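Local coordinates for filamentation induced by cAMP protein Fic (Desulfovibrio alaskensis, PDB 4RGL) that belongs to the Fic/DOC family of largely helical proteins and probably carries a C-terminal domain of the helix-turn-helix clan, at residues A[169-181]-A[231-245]. Sequence-based numbering, arbitrary orientation.
Sequences LVASCIFHYEFEF and ADSQADATPFVEFML
Ala237 CB sits over one face of the Tyr177 ring, 3.9 Å from its centroid, which meets the geometry of a CH-pi contact displaced toward the CD2–CE2 side. Near the plane of the same ring, at its hydroxyl end, lies Asp232 N. Phe240 presents its edge twice: CE2 reaches Cys173 O at 3.3 Å in the ring plane, and CZ points at a face of His176, where centroids 5.5 Å apart and planes at 60° define an offset edge-to-face pair. Tyr177 meets Phe240 obliquely, completing an aromatic cluster.

With CG anti to the backbone N (chi1 172°), Tyr177 extends across to the helix end, where OH donates a weak hydrogen bond to Ala231 O at 2.8 Å. That carbonyl also accepts from Asp236 N in the Schellman motif that closes helix 221-234, with Ala235 at positive phi; two donors thus converge on it. Asp236 then caps the next helix, OD1 receiving Thr238 N.

Farther along, Ile174 CD1 touches both Ala237 CB and Val241 CG2, the latter at 3.6 Å. Cys173 turns SG onto Met244 CB and CG, while Leu245 CD2 closes against Leu169 CB.

The axes of 169-181 and 238-245 pass 9.3 Å apart, with 121° between their N-to-C directions, nearer antiparallel than parallel. Helix 168-182 leads straight into His183, first residue of an HPFADGNGR sequence that fits the Fic signature motif, so the contact packs later helices against the one preceding it. Helix 16-32 adds Ile18 against Val241 and Leu21 against Leu245; Gln197 of helix 189-202 binds His176 ND1, Arg136 bridges Asp232 and Glu180, and Tyr224 and Leu228 of helix 221-234 pack on Phe240.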
ATOM      1  N   LEU A 169     -13.607   7.924  -8.162  1.00 74.46           N
ATOM      2  CA  LEU A 169     -13.026   8.701  -7.053  1.00 72.54           C
ATOM      3  C   LEU A 169     -14.104   9.116  -6.052  1.00 75.19           C
ATOM      4  O   LEU A 169     -13.910   8.973  -4.846  1.00 73.22           O
ATOM      5  CB  LEU A 169     -12.293   9.948  -7.585  1.00 73.28           C
ATOM      6  CG  LEU A 169     -10.990   9.688  -8.337  1.00 77.89           C
ATOM      7  CD1 LEU A 169     -10.521  10.934  -9.060  1.00 79.60           C
ATOM      8  CD2 LEU A 169      -9.906   9.177  -7.402  1.00 77.54           C
ATOM      9  N   VAL A 170     -15.262   9.581  -6.555  1.00 72.83           N
ATOM     10  CA  VAL A 170     -16.381  10.004  -5.708  1.00 72.48           C
ATOM     11  C   VAL A 170     -17.135   8.774  -5.182  1.00 75.89           C
ATOM     12  O   VAL A 170     -17.432   8.697  -3.991  1.00 74.93           O
ATOM     13  CB  VAL A 170     -17.337  10.961  -6.478  1.00 78.23           C
ATOM     14  CG1 VAL A 170     -18.509  11.391  -5.597  1.00 78.25           C
ATOM     15  CG2 VAL A 170     -16.583  12.177  -7.007  1.00 78.76           C
ATOM     16  N   ALA A 171     -17.419   7.799  -6.074  1.00 73.32           N
ATOM     17  CA  ALA A 171     -18.168   6.587  -5.732  1.00 73.00           C
ATOM     18  C   ALA A 171     -17.506   5.819  -4.579  1.00 75.51           C
ATOM     19  O   ALA A 171     -18.212   5.309  -3.706  1.00 74.70           O
ATOM     20  CB  ALA A 171     -18.290   5.688  -6.951  1.00 74.99           C
ATOM     21  N   SER A 172     -16.141   5.755  -4.562  1.00 71.37           N
ATOM     22  CA  SER A 172     -15.398   5.069  -3.493  1.00 69.83           C
ATOM     23  C   SER A 172     -15.588   5.778  -2.155  1.00 73.93           C
ATOM     24  O   SER A 172     -15.727   5.118  -1.126  1.00 73.12           O
ATOM     25  CB  SER A 172     -13.914   4.987  -3.833  1.00 73.01           C
ATOM     26  OG  SER A 172     -13.318   6.272  -3.851  1.00 83.65           O
ATOM     27  N   CYS A 173     -15.620   7.121  -2.169  1.00 71.63           N
ATOM     28  CA  CYS A 173     -15.824   7.909  -0.956  1.00 71.72           C
ATOM     29  C   CYS A 173     -17.251   7.730  -0.442  1.00 76.07           C
ATOM     30  O   CYS A 173     -17.452   7.562   0.765  1.00 74.60           O
ATOM     31  CB  CYS A 173     -15.507   9.379  -1.208  1.00 73.14           C
ATOM     32  SG  CYS A 173     -13.780   9.701  -1.635  1.00 76.95           S
ATOM     33  N   ILE A 174     -18.250   7.783  -1.357  1.00 74.06           N
ATOM     34  CA  ILE A 174     -19.661   7.627  -0.984  1.00 74.45           C
ATOM     35  C   ILE A 174     -19.891   6.236  -0.364  1.00 77.72           C
ATOM     36  O   ILE A 174     -20.539   6.127   0.685  1.00 76.99           O
ATOM     37  CB  ILE A 174     -20.595   7.861  -2.206  1.00 79.08           C
ATOM     38  CG1 ILE A 174     -20.367   9.266  -2.851  1.00 80.47           C
ATOM     39  CG2 ILE A 174     -22.057   7.655  -1.822  1.00 80.01           C
ATOM     40  CD1 ILE A 174     -20.809  10.487  -1.973  1.00 88.68           C
ATOM     41  N   PHE A 175     -19.336   5.174  -0.999  1.00 73.75           N
ATOM     42  CA  PHE A 175     -19.476   3.808  -0.494  1.00 72.98           C
ATOM     43  C   PHE A 175     -18.856   3.681   0.901  1.00 75.69           C
ATOM     44  O   PHE A 175     -19.487   3.132   1.802  1.00 74.39           O
ATOM     45  CB  PHE A 175     -18.832   2.801  -1.456  1.00 74.77           C
ATOM     46  CG  PHE A 175     -19.046   1.356  -1.057  1.00 75.86           C
ATOM     47  CD1 PHE A 175     -18.201   0.736  -0.142  1.00 77.07           C
ATOM     48  CD2 PHE A 175     -20.099   0.621  -1.585  1.00 78.87           C
ATOM     49  CE1 PHE A 175     -18.424  -0.582   0.254  1.00 77.84           C
ATOM     50  CE2 PHE A 175     -20.309  -0.706  -1.200  1.00 81.50           C
ATOM     51  CZ  PHE A 175     -19.469  -1.298  -0.285  1.00 78.04           C
ATOM     52  N   HIS A 176     -17.620   4.203   1.076  1.00 72.23           N
ATOM     53  CA  HIS A 176     -16.910   4.186   2.366  1.00 70.96           C
ATOM     54  C   HIS A 176     -17.777   4.806   3.456  1.00 72.97           C
ATOM     55  O   HIS A 176     -17.914   4.237   4.532  1.00 72.53           O
ATOM     56  CB  HIS A 176     -15.569   4.959   2.244  1.00 71.94           C
ATOM     57  CG  HIS A 176     -14.579   4.672   3.343  1.00 74.72           C
ATOM     58  ND1 HIS A 176     -13.239   4.468   3.068  1.00 76.16           N
ATOM     59  CD2 HIS A 176     -14.772   4.554   4.678  1.00 76.28           C
ATOM     60  CE1 HIS A 176     -12.658   4.265   4.238  1.00 75.04           C
ATOM     61  NE2 HIS A 176     -13.543   4.287   5.234  1.00 75.40           N
ATOM     62  N   TYR A 177     -18.396   5.955   3.154  1.00 69.57           N
ATOM     63  CA  TYR A 177     -19.241   6.692   4.089  1.00 69.45           C
ATOM     64  C   TYR A 177     -20.491   5.897   4.444  1.00 73.81           C
ATOM     65  O   TYR A 177     -20.846   5.802   5.621  1.00 74.96           O
ATOM     66  CB  TYR A 177     -19.624   8.050   3.490  1.00 71.91           C
ATOM     67  CG  TYR A 177     -20.654   8.812   4.290  1.00 75.25           C
ATOM     68  CD1 TYR A 177     -20.293   9.522   5.432  1.00 76.93           C
ATOM     69  CD2 TYR A 177     -21.963   8.938   3.834  1.00 77.75           C
ATOM     70  CE1 TYR A 177     -21.223  10.285   6.135  1.00 79.00           C
ATOM     71  CE2 TYR A 177     -22.892   9.731   4.505  1.00 79.70           C
ATOM     72  CZ  TYR A 177     -22.521  10.396   5.661  1.00 89.15           C
ATOM     73  OH  TYR A 177     -23.447  11.148   6.347  1.00 94.01           O
ATOM     74  N   GLU A 178     -21.157   5.324   3.441  1.00 69.32           N
ATOM     75  CA  GLU A 178     -22.362   4.537   3.668  1.00 68.85           C
ATOM     76  C   GLU A 178     -22.039   3.236   4.407  1.00 70.62           C
ATOM     77  O   GLU A 178     -22.717   2.897   5.378  1.00 69.88           O
ATOM     78  CB  GLU A 178     -23.063   4.234   2.343  1.00 71.48           C
ATOM     79  CG  GLU A 178     -23.700   5.457   1.703  1.00 79.24           C
ATOM     80  CD  GLU A 178     -24.777   6.115   2.546  1.00 93.11           C
ATOM     81  OE1 GLU A 178     -25.618   5.384   3.116  1.00 87.35           O
ATOM     82  OE2 GLU A 178     -24.783   7.363   2.629  1.00 87.87           O
ATOM     83  N   PHE A 179     -20.960   2.532   3.975  1.00 65.72           N
ATOM     84  CA  PHE A 179     -20.527   1.267   4.579  1.00 63.80           C
ATOM     85  C   PHE A 179     -20.203   1.451   6.065  1.00 65.45           C
ATOM     86  O   PHE A 179     -20.564   0.605   6.876  1.00 64.35           O
ATOM     87  CB  PHE A 179     -19.296   0.707   3.831  1.00 65.12           C
ATOM     88  CG  PHE A 179     -18.871  -0.672   4.270  1.00 66.36           C
ATOM     89  CD1 PHE A 179     -18.007  -0.844   5.349  1.00 68.70           C
ATOM     90  CD2 PHE A 179     -19.309  -1.800   3.591  1.00 69.51           C
ATOM     91  CE1 PHE A 179     -17.636  -2.125   5.774  1.00 69.28           C
ATOM     92  CE2 PHE A 179     -18.914  -3.080   3.999  1.00 72.40           C
ATOM     93  CZ  PHE A 179     -18.080  -3.233   5.089  1.00 69.38           C
ATOM     94  N   GLU A 180     -19.521   2.562   6.420  1.00 61.88           N
ATOM     95  CA  GLU A 180     -19.142   2.835   7.810  1.00 61.31           C
ATOM     96  C   GLU A 180     -20.398   3.054   8.679  1.00 66.22           C
ATOM     97  O   GLU A 180     -20.421   2.645   9.840  1.00 65.17           O
ATOM     98  CB  GLU A 180     -18.207   4.065   7.883  1.00 62.36           C
ATOM     99  CG  GLU A 180     -17.423   4.181   9.194  1.00 71.25           C
ATOM    100  CD  GLU A 180     -18.144   4.844  10.363  1.00 83.28           C
ATOM    101  OE1 GLU A 180     -19.253   5.387  10.153  1.00 59.19           O
ATOM    102  OE2 GLU A 180     -17.543   4.918  11.459  1.00 80.97           O
ATOM    103  N   PHE A 181     -21.445   3.689   8.105  1.00 63.73           N
ATOM    104  CA  PHE A 181     -22.695   3.932   8.821  1.00 63.68           C
ATOM    105  C   PHE A 181     -23.432   2.618   9.112  1.00 67.04           C
ATOM    106  O   PHE A 181     -24.044   2.479  10.179  1.00 66.78           O
ATOM    107  CB  PHE A 181     -23.602   4.882   8.019  1.00 66.60           C
ATOM    108  CG  PHE A 181     -25.016   4.991   8.556  1.00 69.02           C
ATOM    109  CD1 PHE A 181     -25.306   5.815   9.635  1.00 72.61           C
ATOM    110  CD2 PHE A 181     -26.053   4.255   7.987  1.00 71.55           C
ATOM    111  CE1 PHE A 181     -26.609   5.893  10.147  1.00 74.20           C
ATOM    112  CE2 PHE A 181     -27.350   4.326   8.505  1.00 74.93           C
ATOM    113  CZ  PHE A 181     -27.622   5.154   9.574  1.00 73.06           C
ATOM    114  N   ALA A 231     -20.221  14.698   9.336  1.00 97.81           N
ATOM    115  CA  ALA A 231     -20.963  14.274   8.146  1.00 98.37           C
ATOM    116  C   ALA A 231     -22.147  13.375   8.532  1.00103.48           C
ATOM    117  O   ALA A 231     -23.225  13.493   7.949  1.00103.95           O
ATOM    118  CB  ALA A 231     -20.037  13.542   7.187  1.00 98.33           C
ATOM    119  N   ASP A 232     -21.953  12.510   9.553  1.00100.32           N
ATOM    120  CA  ASP A 232     -23.008  11.639  10.082  1.00100.55           C
ATOM    121  C   ASP A 232     -24.110  12.477  10.779  1.00107.08           C
ATOM    122  O   ASP A 232     -25.301  12.221  10.578  1.00107.48           O
ATOM    123  CB  ASP A 232     -22.403  10.608  11.069  1.00101.07           C
ATOM    124  CG  ASP A 232     -23.428   9.767  11.808  1.00111.02           C
ATOM    125  OD1 ASP A 232     -24.421   9.349  11.176  1.00111.96           O
ATOM    126  OD2 ASP A 232     -23.188   9.448  12.989  1.00117.12           O
ATOM    127  N   SER A 233     -23.702  13.491  11.574  1.00104.78           N
ATOM    128  CA  SER A 233     -24.633  14.353  12.313  1.00105.76           C
ATOM    129  C   SER A 233     -25.448  15.246  11.362  1.00109.29           C
ATOM    130  O   SER A 233     -26.650  15.441  11.575  1.00109.00           O
ATOM    131  CB  SER A 233     -23.871  15.221  13.315  1.00110.69           C
ATOM    132  OG  SER A 233     -24.743  16.087  14.024  1.00123.34           O
ATOM    133  N   GLN A 234     -24.791  15.793  10.324  1.00105.68           N
ATOM    134  CA  GLN A 234     -25.437  16.705   9.384  1.00106.74           C
ATOM    135  C   GLN A 234     -26.104  15.921   8.219  1.00110.12           C
ATOM    136  O   GLN A 234     -26.760  16.527   7.363  1.00110.74           O
ATOM    137  CB  GLN A 234     -24.409  17.723   8.837  1.00108.65           C
ATOM    138  CG  GLN A 234     -25.038  19.008   8.264  1.00129.19           C
ATOM    139  CD  GLN A 234     -25.675  19.885   9.335  1.00149.36           C
ATOM    140  OE1 GLN A 234     -25.419  19.737  10.543  1.00142.91           O
ATOM    141  NE2 GLN A 234     -26.462  20.864   8.905  1.00142.87           N
ATOM    142  N   ALA A 235     -25.972  14.554   8.227  1.00105.19           N
ATOM    143  CA  ALA A 235     -26.559  13.666   7.200  1.00105.02           C
ATOM    144  C   ALA A 235     -26.104  14.076   5.768  1.00109.74           C
ATOM    145  O   ALA A 235     -26.925  14.131   4.845  1.00110.47           O
ATOM    146  CB  ALA A 235     -28.083  13.683   7.296  1.00106.71           C
ATOM    147  N   ASP A 236     -24.793  14.348   5.595  1.00105.34           N
ATOM    148  CA  ASP A 236     -24.245  14.778   4.308  1.00105.65           C
ATOM    149  C   ASP A 236     -22.842  14.191   4.093  1.00107.48           C
ATOM    150  O   ASP A 236     -21.946  14.431   4.899  1.00106.94           O
ATOM    151  CB  ASP A 236     -24.200  16.318   4.236  1.00108.90           C
ATOM    152  CG  ASP A 236     -23.706  16.868   2.911  1.00120.19           C
ATOM    153  OD1 ASP A 236     -23.739  16.116   1.904  1.00121.42           O
ATOM    154  OD2 ASP A 236     -23.361  18.069   2.861  1.00125.93           O
ATOM    155  N   ALA A 237     -22.648  13.447   2.987  1.00102.01           N
ATOM    156  CA  ALA A 237     -21.358  12.807   2.684  1.00 99.66           C
ATOM    157  C   ALA A 237     -20.326  13.825   2.161  1.00102.08           C
ATOM    158  O   ALA A 237     -19.123  13.573   2.242  1.00100.95           O
ATOM    159  CB  ALA A 237     -21.555  11.705   1.663  1.00100.33           C
ATOM    160  N   THR A 238     -20.805  14.968   1.617  1.00 98.43           N
ATOM    161  CA  THR A 238     -19.964  15.997   0.980  1.00 98.20           C
ATOM    162  C   THR A 238     -18.630  16.276   1.798  1.00 98.96           C
ATOM    163  O   THR A 238     -17.545  16.177   1.221  1.00 98.65           O
ATOM    164  CB  THR A 238     -20.770  17.295   0.786  1.00106.48           C
ATOM    165  OG1 THR A 238     -21.933  17.004   0.011  1.00105.76           O
ATOM    166  CG2 THR A 238     -19.957  18.397   0.117  1.00105.34           C
ATOM    167  N   PRO A 239     -18.696  16.642   3.119  1.00 92.93           N
ATOM    168  CA  PRO A 239     -17.448  16.975   3.842  1.00 91.24           C
ATOM    169  C   PRO A 239     -16.487  15.781   3.932  1.00 90.90           C
ATOM    170  O   PRO A 239     -15.265  15.971   3.897  1.00 90.24           O
ATOM    171  CB  PRO A 239     -17.944  17.397   5.230  1.00 93.20           C
ATOM    172  CG  PRO A 239     -19.316  16.815   5.344  1.00 98.13           C
ATOM    173  CD  PRO A 239     -19.882  16.842   3.974  1.00 94.77           C
ATOM    174  N   PHE A 240     -17.034  14.550   4.041  1.00 83.95           N
ATOM    175  CA  PHE A 240     -16.221  13.335   4.082  1.00 81.22           C
ATOM    176  C   PHE A 240     -15.542  13.100   2.724  1.00 83.22           C
ATOM    177  O   PHE A 240     -14.362  12.730   2.678  1.00 82.09           O
ATOM    178  CB  PHE A 240     -17.085  12.116   4.476  1.00 81.78           C
ATOM    179  CG  PHE A 240     -16.344  10.796   4.461  1.00 81.67           C
ATOM    180  CD1 PHE A 240     -15.542  10.417   5.532  1.00 83.29           C
ATOM    181  CD2 PHE A 240     -16.495   9.906   3.402  1.00 83.34           C
ATOM    182  CE1 PHE A 240     -14.863   9.194   5.521  1.00 82.93           C
ATOM    183  CE2 PHE A 240     -15.820   8.681   3.395  1.00 85.04           C
ATOM    184  CZ  PHE A 240     -15.014   8.330   4.458  1.00 82.02           C
ATOM    185  N   VAL A 241     -16.284  13.338   1.618  1.00 79.01           N
ATOM    186  CA  VAL A 241     -15.758  13.176   0.261  1.00 78.56           C
ATOM    187  C   VAL A 241     -14.599  14.158   0.042  1.00 79.87           C
ATOM    188  O   VAL A 241     -13.546  13.758  -0.456  1.00 78.08           O
ATOM    189  CB  VAL A 241     -16.874  13.360  -0.804  1.00 83.96           C
ATOM    190  CG1 VAL A 241     -16.307  13.255  -2.220  1.00 84.24           C
ATOM    191  CG2 VAL A 241     -17.994  12.345  -0.597  1.00 83.46           C
ATOM    192  N   GLU A 242     -14.760  15.417   0.513  1.00 75.95           N
ATOM    193  CA  GLU A 242     -13.692  16.418   0.450  1.00 75.84           C
ATOM    194  C   GLU A 242     -12.457  15.941   1.207  1.00 77.38           C
ATOM    195  O   GLU A 242     -11.341  16.082   0.709  1.00 76.75           O
ATOM    196  CB  GLU A 242     -14.167  17.768   1.024  1.00 78.48           C
ATOM    197  CG  GLU A 242     -15.139  18.529   0.134  1.00 87.75           C
ATOM    198  CD  GLU A 242     -15.520  19.899   0.674  1.00106.72           C
ATOM    199  OE1 GLU A 242     -15.122  20.222   1.816  1.00 96.55           O
ATOM    200  OE2 GLU A 242     -16.206  20.653  -0.052  1.00105.32           O
ATOM    201  N   PHE A 243     -12.657  15.366   2.425  1.00 72.65           N
ATOM    202  CA  PHE A 243     -11.551  14.887   3.252  1.00 71.24           C
ATOM    203  C   PHE A 243     -10.821  13.753   2.569  1.00 74.09           C
ATOM    204  O   PHE A 243      -9.590  13.779   2.485  1.00 74.67           O
ATOM    205  CB  PHE A 243     -12.051  14.429   4.638  1.00 72.38           C
ATOM    206  CG  PHE A 243     -10.944  13.947   5.558  1.00 73.31           C
ATOM    207  CD1 PHE A 243     -10.272  14.837   6.392  1.00 76.98           C
ATOM    208  CD2 PHE A 243     -10.550  12.610   5.563  1.00 74.41           C
ATOM    209  CE1 PHE A 243      -9.232  14.396   7.221  1.00 77.40           C
ATOM    210  CE2 PHE A 243      -9.494  12.178   6.373  1.00 76.59           C
ATOM    211  CZ  PHE A 243      -8.846  13.074   7.200  1.00 75.27           C
HETATM  212  N   MSE A 244     -11.572  12.729   2.098  1.00 68.31           N
HETATM  213  CA  MSE A 244     -10.974  11.546   1.496  1.00 66.59           C
HETATM  214  C   MSE A 244     -10.268  11.886   0.175  1.00 70.56           C
HETATM  215  O   MSE A 244      -9.116  11.487  -0.012  1.00 69.76           O
HETATM  216  CB  MSE A 244     -12.021  10.464   1.272  1.00 68.50           C
HETATM  217  CG  MSE A 244     -11.413   9.079   1.057  1.00 74.40           C
HETATM  218 SE   MSE A 244     -10.223   8.549   2.524  0.75 80.65          SE
HETATM  219  CE  MSE A 244     -11.464   8.728   3.994  1.00 76.89           C
ATOM    220  N   LEU A 245     -10.943  12.658  -0.734  1.00 67.47           N
ATOM    221  CA  LEU A 245     -10.307  13.088  -1.994  1.00 67.85           C
ATOM    222  C   LEU A 245      -9.075  13.929  -1.702  1.00 72.57           C
ATOM    223  O   LEU A 245      -8.087  13.853  -2.436  1.00 72.88           O
ATOM    224  CB  LEU A 245     -11.287  13.875  -2.886  1.00 69.09           C
ATOM    225  CG  LEU A 245     -12.427  13.063  -3.522  1.00 73.57           C
ATOM    226  CD1 LEU A 245     -13.357  13.967  -4.303  1.00 75.29           C
ATOM    227  CD2 LEU A 245     -11.888  11.965  -4.424  1.00 74.96           C
TER